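Local coordinates for protein peptidoglycan D,D-transpeptidase MrdA (Pseudomonas aeruginosa, PDB 7KIS) that probably cross-links the peptides of cell-wall peptidoglycan as a penicillin-binding transpeptidase that helps maintain cell shape, at residues Thr523-Ile535 with Ala596-Leu608. Residues are numbered along the deposited sequence; the frame is centred on the assembly and turned at random.
Sequences TARKVGATSAYLI and APVVKQVMDAWLL. With C9D ((2S,5R)-1-formyl-N'-[(3R)-pyrrolidine-3-carbonyl]-5-[(sulfooxy)amino]piperidine-2-carbohydrazide), chain C.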
loop_
_atom_site.group_PDB
_atom_site.type_symbol
_atom_site.label_atom_id
_atom_site.label_comp_id
_atom_site.label_asym_id
_atom_site.label_seq_id
_atom_site.Cartn_x
_atom_site.Cartn_y
_atom_site.Cartn_z
ATOM N N THR A 523 9.387 7.923 19.025
ATOM C CA THR A 523 8.455 8.966 18.614
ATOM C C THR A 523 7.017 8.566 18.913
ATOM O O THR A 523 6.189 9.420 19.249
ATOM C CB THR A 523 8.626 9.273 17.127
ATOM O OG1 THR A 523 8.410 8.080 16.363
ATOM C CG2 THR A 523 10.027 9.800 16.852
ATOM N N ALA A 524 6.704 7.278 18.800
ATOM C CA ALA A 524 5.369 6.747 19.051
ATOM C C ALA A 524 5.348 5.883 20.308
ATOM O O ALA A 524 4.691 4.842 20.356
ATOM C CB ALA A 524 4.868 5.954 17.846
ATOM N N ARG A 525 6.076 6.312 21.344
ATOM C CA ARG A 525 6.144 5.538 22.580
ATOM C C ARG A 525 4.790 5.460 23.272
ATOM O O ARG A 525 4.510 4.487 23.983
ATOM C CB ARG A 525 7.181 6.154 23.519
ATOM C CG ARG A 525 6.975 7.646 23.753
ATOM C CD ARG A 525 7.908 8.197 24.819
ATOM N NE ARG A 525 7.838 9.655 24.889
ATOM C CZ ARG A 525 8.535 10.474 24.108
ATOM N NH1 ARG A 525 9.362 9.979 23.197
ATOM N NH2 ARG A 525 8.409 11.787 24.237
ATOM N N LYS A 526 3.939 6.469 23.078
ATOM C CA LYS A 526 2.608 6.446 23.674
ATOM C C LYS A 526 1.739 5.358 23.055
ATOM O O LYS A 526 0.822 4.849 23.709
ATOM C CB LYS A 526 1.956 7.821 23.532
ATOM C CG LYS A 526 2.913 8.963 23.845
ATOM C CD LYS A 526 2.205 10.157 24.466
ATOM C CE LYS A 526 2.992 11.438 24.226
ATOM N NZ LYS A 526 2.130 12.650 24.292
ATOM N N VAL A 527 2.005 4.997 21.798
ATOM C CA VAL A 527 1.235 3.944 21.145
ATOM C C VAL A 527 1.564 2.587 21.751
ATOM O O VAL A 527 0.685 1.730 21.905
ATOM C CB VAL A 527 1.489 3.968 19.627
ATOM C CG1 VAL A 527 0.593 2.963 18.917
ATOM C CG2 VAL A 527 1.266 5.367 19.084
ATOM N N GLY A 528 2.832 2.366 22.104
ATOM C CA GLY A 528 3.245 1.085 22.649
ATOM C C GLY A 528 2.756 0.828 24.057
ATOM O O GLY A 528 2.649 -0.334 24.463
ATOM N N ALA A 529 2.456 1.887 24.813
ATOM C CA ALA A 529 1.921 1.718 26.158
ATOM C C ALA A 529 0.545 1.068 26.150
ATOM O O ALA A 529 0.141 0.488 27.162
ATOM C CB ALA A 529 1.856 3.067 26.874
ATOM N N THR A 530 -0.181 1.155 25.036
ATOM C CA THR A 530 -1.521 0.601 24.919
ATOM C C THR A 530 -1.555 -0.683 24.102
ATOM O O THR A 530 -2.623 -1.071 23.619
ATOM C CB THR A 530 -2.464 1.630 24.294
ATOM O OG1 THR A 530 -1.912 2.092 23.054
ATOM C CG2 THR A 530 -2.657 2.812 25.227
ATOM N N SER A 531 -0.423 -1.363 23.958
ATOM C CA SER A 531 -0.319 -2.501 23.060
ATOM C C SER A 531 -0.146 -3.798 23.840
ATOM O O SER A 531 0.479 -3.829 24.904
ATOM C CB SER A 531 0.853 -2.326 22.089
ATOM O OG SER A 531 0.972 -3.443 21.226
ATOM N N ALA A 532 -0.719 -4.868 23.293
ATOM C CA ALA A 532 -0.558 -6.214 23.821
ATOM C C ALA A 532 0.442 -7.034 23.019
ATOM O O ALA A 532 0.635 -8.218 23.313
ATOM C CB ALA A 532 -1.909 -6.936 23.855
ATOM N N TYR A 533 1.075 -6.433 22.015
ATOM C CA TYR A 533 2.029 -7.127 21.165
ATOM C C TYR A 533 3.084 -6.130 20.715
ATOM O O TYR A 533 2.851 -4.918 20.694
ATOM C CB TYR A 533 1.343 -7.768 19.952
ATOM C CG TYR A 533 0.384 -6.839 19.241
ATOM C CD1 TYR A 533 -0.964 -6.824 19.566
ATOM C CD2 TYR A 533 0.829 -5.972 18.250
ATOM C CE1 TYR A 533 -1.842 -5.976 18.924
ATOM C CE2 TYR A 533 -0.046 -5.119 17.601
ATOM C CZ TYR A 533 -1.381 -5.127 17.944
ATOM O OH TYR A 533 -2.260 -4.283 17.308
ATOM N N LEU A 534 4.249 -6.653 20.350
ATOM C CA LEU A 534 5.334 -5.794 19.898
ATOM C C LEU A 534 5.050 -5.300 18.486
ATOM O O LEU A 534 4.657 -6.077 17.610
ATOM C CB LEU A 534 6.665 -6.542 19.952
ATOM C CG LEU A 534 7.184 -6.831 21.363
ATOM C CD1 LEU A 534 8.561 -7.471 21.314
ATOM C CD2 LEU A 534 7.208 -5.560 22.202
ATOM N N ILE A 535 5.244 -4.003 18.268
ATOM C CA ILE A 535 5.008 -3.372 16.975
ATOM C C ILE A 535 6.333 -2.823 16.473
ATOM O O ILE A 535 6.981 -2.024 17.159
ATOM C CB ILE A 535 3.957 -2.254 17.067
ATOM C CG1 ILE A 535 2.631 -2.806 17.593
ATOM C CG2 ILE A 535 3.771 -1.583 15.715
ATOM C CD1 ILE A 535 1.746 -1.757 18.229
ATOM N N ALA A 596 -0.130 6.849 13.789
ATOM C CA ALA A 596 0.280 5.679 14.564
ATOM C C ALA A 596 -0.900 4.995 15.247
ATOM O O ALA A 596 -1.001 3.759 15.160
ATOM C CB ALA A 596 1.371 6.069 15.566
ATOM N N PRO A 597 -1.807 5.701 15.935
ATOM C CA PRO A 597 -2.959 5.003 16.535
ATOM C C PRO A 597 -3.869 4.325 15.525
ATOM O O PRO A 597 -4.572 3.376 15.894
ATOM C CB PRO A 597 -3.697 6.120 17.288
ATOM C CG PRO A 597 -2.672 7.163 17.520
ATOM C CD PRO A 597 -1.787 7.124 16.321
ATOM N N VAL A 598 -3.885 4.772 14.266
ATOM C CA VAL A 598 -4.730 4.121 13.270
ATOM C C VAL A 598 -4.171 2.748 12.912
ATOM O O VAL A 598 -4.923 1.776 12.771
ATOM C CB VAL A 598 -4.889 5.019 12.030
ATOM C CG1 VAL A 598 -5.699 4.306 10.964
ATOM C CG2 VAL A 598 -5.567 6.323 12.413
ATOM N N VAL A 599 -2.850 2.650 12.744
ATOM C CA VAL A 599 -2.225 1.351 12.505
ATOM C C VAL A 599 -2.560 0.396 13.637
ATOM O O VAL A 599 -2.926 -0.764 13.410
ATOM C CB VAL A 599 -0.703 1.502 12.341
ATOM C CG1 VAL A 599 -0.081 0.166 11.961
ATOM C CG2 VAL A 599 -0.393 2.551 11.307
ATOM N N LYS A 600 -2.446 0.875 14.875
ATOM C CA LYS A 600 -2.645 0.005 16.023
ATOM C C LYS A 600 -4.090 -0.460 16.129
ATOM O O LYS A 600 -4.344 -1.563 16.622
ATOM C CB LYS A 600 -2.213 0.735 17.295
ATOM C CG LYS A 600 -1.871 -0.178 18.448
ATOM C CD LYS A 600 -3.052 -0.326 19.384
ATOM C CE LYS A 600 -2.710 -1.240 20.540
ATOM N NZ LYS A 600 -3.851 -1.383 21.486
ATOM N N GLN A 601 -5.043 0.353 15.671
ATOM C CA GLN A 601 -6.431 -0.096 15.643
ATOM C C GLN A 601 -6.652 -1.140 14.554
ATOM O O GLN A 601 -7.361 -2.128 14.768
ATOM C CB GLN A 601 -7.372 1.092 15.451
ATOM C CG GLN A 601 -7.959 1.616 16.753
ATOM C CD GLN A 601 -9.129 2.552 16.535
ATOM O OE1 GLN A 601 -9.751 2.551 15.473
ATOM N NE2 GLN A 601 -9.437 3.359 17.545
ATOM N N VAL A 602 -6.056 -0.930 13.377
ATOM C CA VAL A 602 -6.130 -1.931 12.316
ATOM C C VAL A 602 -5.402 -3.205 12.727
ATOM O O VAL A 602 -5.902 -4.317 12.517
ATOM C CB VAL A 602 -5.568 -1.352 11.004
ATOM C CG1 VAL A 602 -5.498 -2.428 9.932
ATOM C CG2 VAL A 602 -6.413 -0.177 10.538
ATOM N N MET A 603 -4.211 -3.068 13.317
ATOM C CA MET A 603 -3.477 -4.244 13.774
ATOM C C MET A 603 -4.190 -4.938 14.928
ATOM O O MET A 603 -4.113 -6.167 15.050
ATOM C CB MET A 603 -2.053 -3.854 14.173
ATOM C CG MET A 603 -1.127 -3.602 12.989
ATOM S SD MET A 603 0.560 -3.169 13.471
ATOM C CE MET A 603 0.242 -2.113 14.876
ATOM N N ASP A 604 -4.877 -4.179 15.784
ATOM C CA ASP A 604 -5.605 -4.782 16.898
ATOM C C ASP A 604 -6.720 -5.687 16.392
ATOM O O ASP A 604 -6.892 -6.812 16.874
ATOM C CB ASP A 604 -6.175 -3.696 17.811
ATOM C CG ASP A 604 -5.310 -3.440 19.029
ATOM O OD1 ASP A 604 -4.210 -4.025 19.116
ATOM O OD2 ASP A 604 -5.732 -2.654 19.903
ATOM N N ALA A 605 -7.494 -5.205 15.415
ATOM C CA ALA A 605 -8.636 -5.967 14.920
ATOM C C ALA A 605 -8.213 -7.299 14.313
ATOM O O ALA A 605 -8.997 -8.254 14.312
ATOM C CB ALA A 605 -9.411 -5.139 13.895
ATOM N N TRP A 606 -6.989 -7.383 13.792
ATOM C CA TRP A 606 -6.505 -8.617 13.184
ATOM C C TRP A 606 -5.878 -9.571 14.193
ATOM O O TRP A 606 -5.941 -10.790 13.997
ATOM C CB TRP A 606 -5.487 -8.297 12.085
ATOM C CG TRP A 606 -5.088 -9.486 11.264
ATOM C CD1 TRP A 606 -3.913 -10.176 11.335
ATOM C CD2 TRP A 606 -5.866 -10.127 10.245
ATOM N NE1 TRP A 606 -3.910 -11.206 10.426
ATOM C CE2 TRP A 606 -5.099 -11.197 9.743
ATOM C CE3 TRP A 606 -7.137 -9.899 9.708
ATOM C CZ2 TRP A 606 -5.560 -12.039 8.734
ATOM C CZ3 TRP A 606 -7.594 -10.736 8.705
ATOM C CH2 TRP A 606 -6.807 -11.791 8.227
ATOM N N LEU A 607 -5.282 -9.050 15.267
ATOM C CA LEU A 607 -4.530 -9.876 16.205
ATOM C C LEU A 607 -5.264 -10.138 17.510
ATOM O O LEU A 607 -5.019 -11.167 18.148
ATOM C CB LEU A 607 -3.186 -9.221 16.537
ATOM C CG LEU A 607 -1.951 -9.561 15.700
ATOM C CD1 LEU A 607 -2.246 -9.498 14.212
ATOM C CD2 LEU A 607 -0.809 -8.625 16.057
ATOM N N LEU A 608 -6.151 -9.237 17.921
ATOM C CA LEU A 608 -6.838 -9.350 19.200
ATOM C C LEU A 608 -8.168 -10.067 19.029
ATOM O O LEU A 608 -8.852 -9.896 18.016
ATOM C CB LEU A 608 -7.074 -7.969 19.816
ATOM C CG LEU A 608 -6.037 -7.443 20.810
ATOM C CD1 LEU A 608 -4.625 -7.577 20.264
ATOM C CD2 LEU A 608 -6.339 -5.998 21.171
HETATM O OAF C9D C . 5.759 11.060 13.712
HETATM S SAY C9D C . 6.894 12.071 13.693
HETATM O OAD C9D C . 6.356 13.481 13.820
HETATM O OAE C9D C . 7.681 11.666 14.920
HETATM O OAR C9D C . 7.829 11.916 12.286
HETATM N NAQ C9D C . 9.202 12.157 12.636
HETATM C CAU C9D C . 9.691 13.448 11.999
HETATM C CAJ C9D C . 8.530 14.184 11.443
HETATM C CB C9D C . 8.924 15.360 10.641
HETATM C CAM C9D C . 10.763 13.129 10.957
HETATM N N C9D C . 10.435 13.629 9.568
HETATM C CAG C9D C . 10.250 12.651 8.494
HETATM O OAA C9D C . 9.450 12.861 7.637
HETATM C CA C9D C . 9.763 14.976 9.426
HETATM C C C9D C . 10.804 16.063 9.215
HETATM O O C9D C . 10.453 17.190 9.151
HETATM N NAP C9D C . 12.246 15.739 9.098
HETATM N NAO C9D C . 13.140 16.828 8.908
HETATM C CAS C9D C . 13.053 17.640 7.694
HETATM O OAB C9D C . 12.247 17.390 6.857
HETATM C CAV C9D C . 14.034 18.860 7.507
HETATM C CAI C9D C . 14.089 19.643 8.866
HETATM C CAH C9D C . 13.248 20.966 8.622
HETATM N NAN C9D C . 13.350 21.188 7.296
HETATM C CAL C9D C . 13.505 19.714 6.587
#
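The ring of Y533 lies against L607, whose CD2 stands 3.7 Å from the ring centroid and 5° off its normal, a CH-pi contact over the middle of one face. L608 CD1 comes at the ring edge instead, 3.5 Å from Y533 CE1. Next to the ring, the methyl end of M603 packs on I535: M603 CE is 3.7 Å from I535 CG2, and a bend at the chi3 of M603 turns this methyl onto I535. Farther along, V527 splits its branches, CG1 facing the aliphatic part of K600 and CG2 reaching A596 CB at 3.6 Å. Within the transpeptidase domain, of the penicillin-binding-protein and beta-lactamase fold, this joins the last long helix of the domain, 591-607, which lies on the five-stranded antiparallel sheet, to the short helix 525-528 and the loop leading into the sheet's outermost strand 536-541. At the start of segment 523-535, T523 lines the inhibitor pocket, its CB 3.4 Å from sulfate oxygen OAE of C9D. On the polar side, Y533 OH donates to D604 OD1 (2.7 Å) on the anti side and 35° out of the carboxylate plane, with ring and carboxylate planes 73° apart. The other oxygen, OD2, is met on its syn side by K600 NZ at 2.8 Å in a salt bridge. K600 NZ also donates to the backbone O of T530, within the type I turn 528-531.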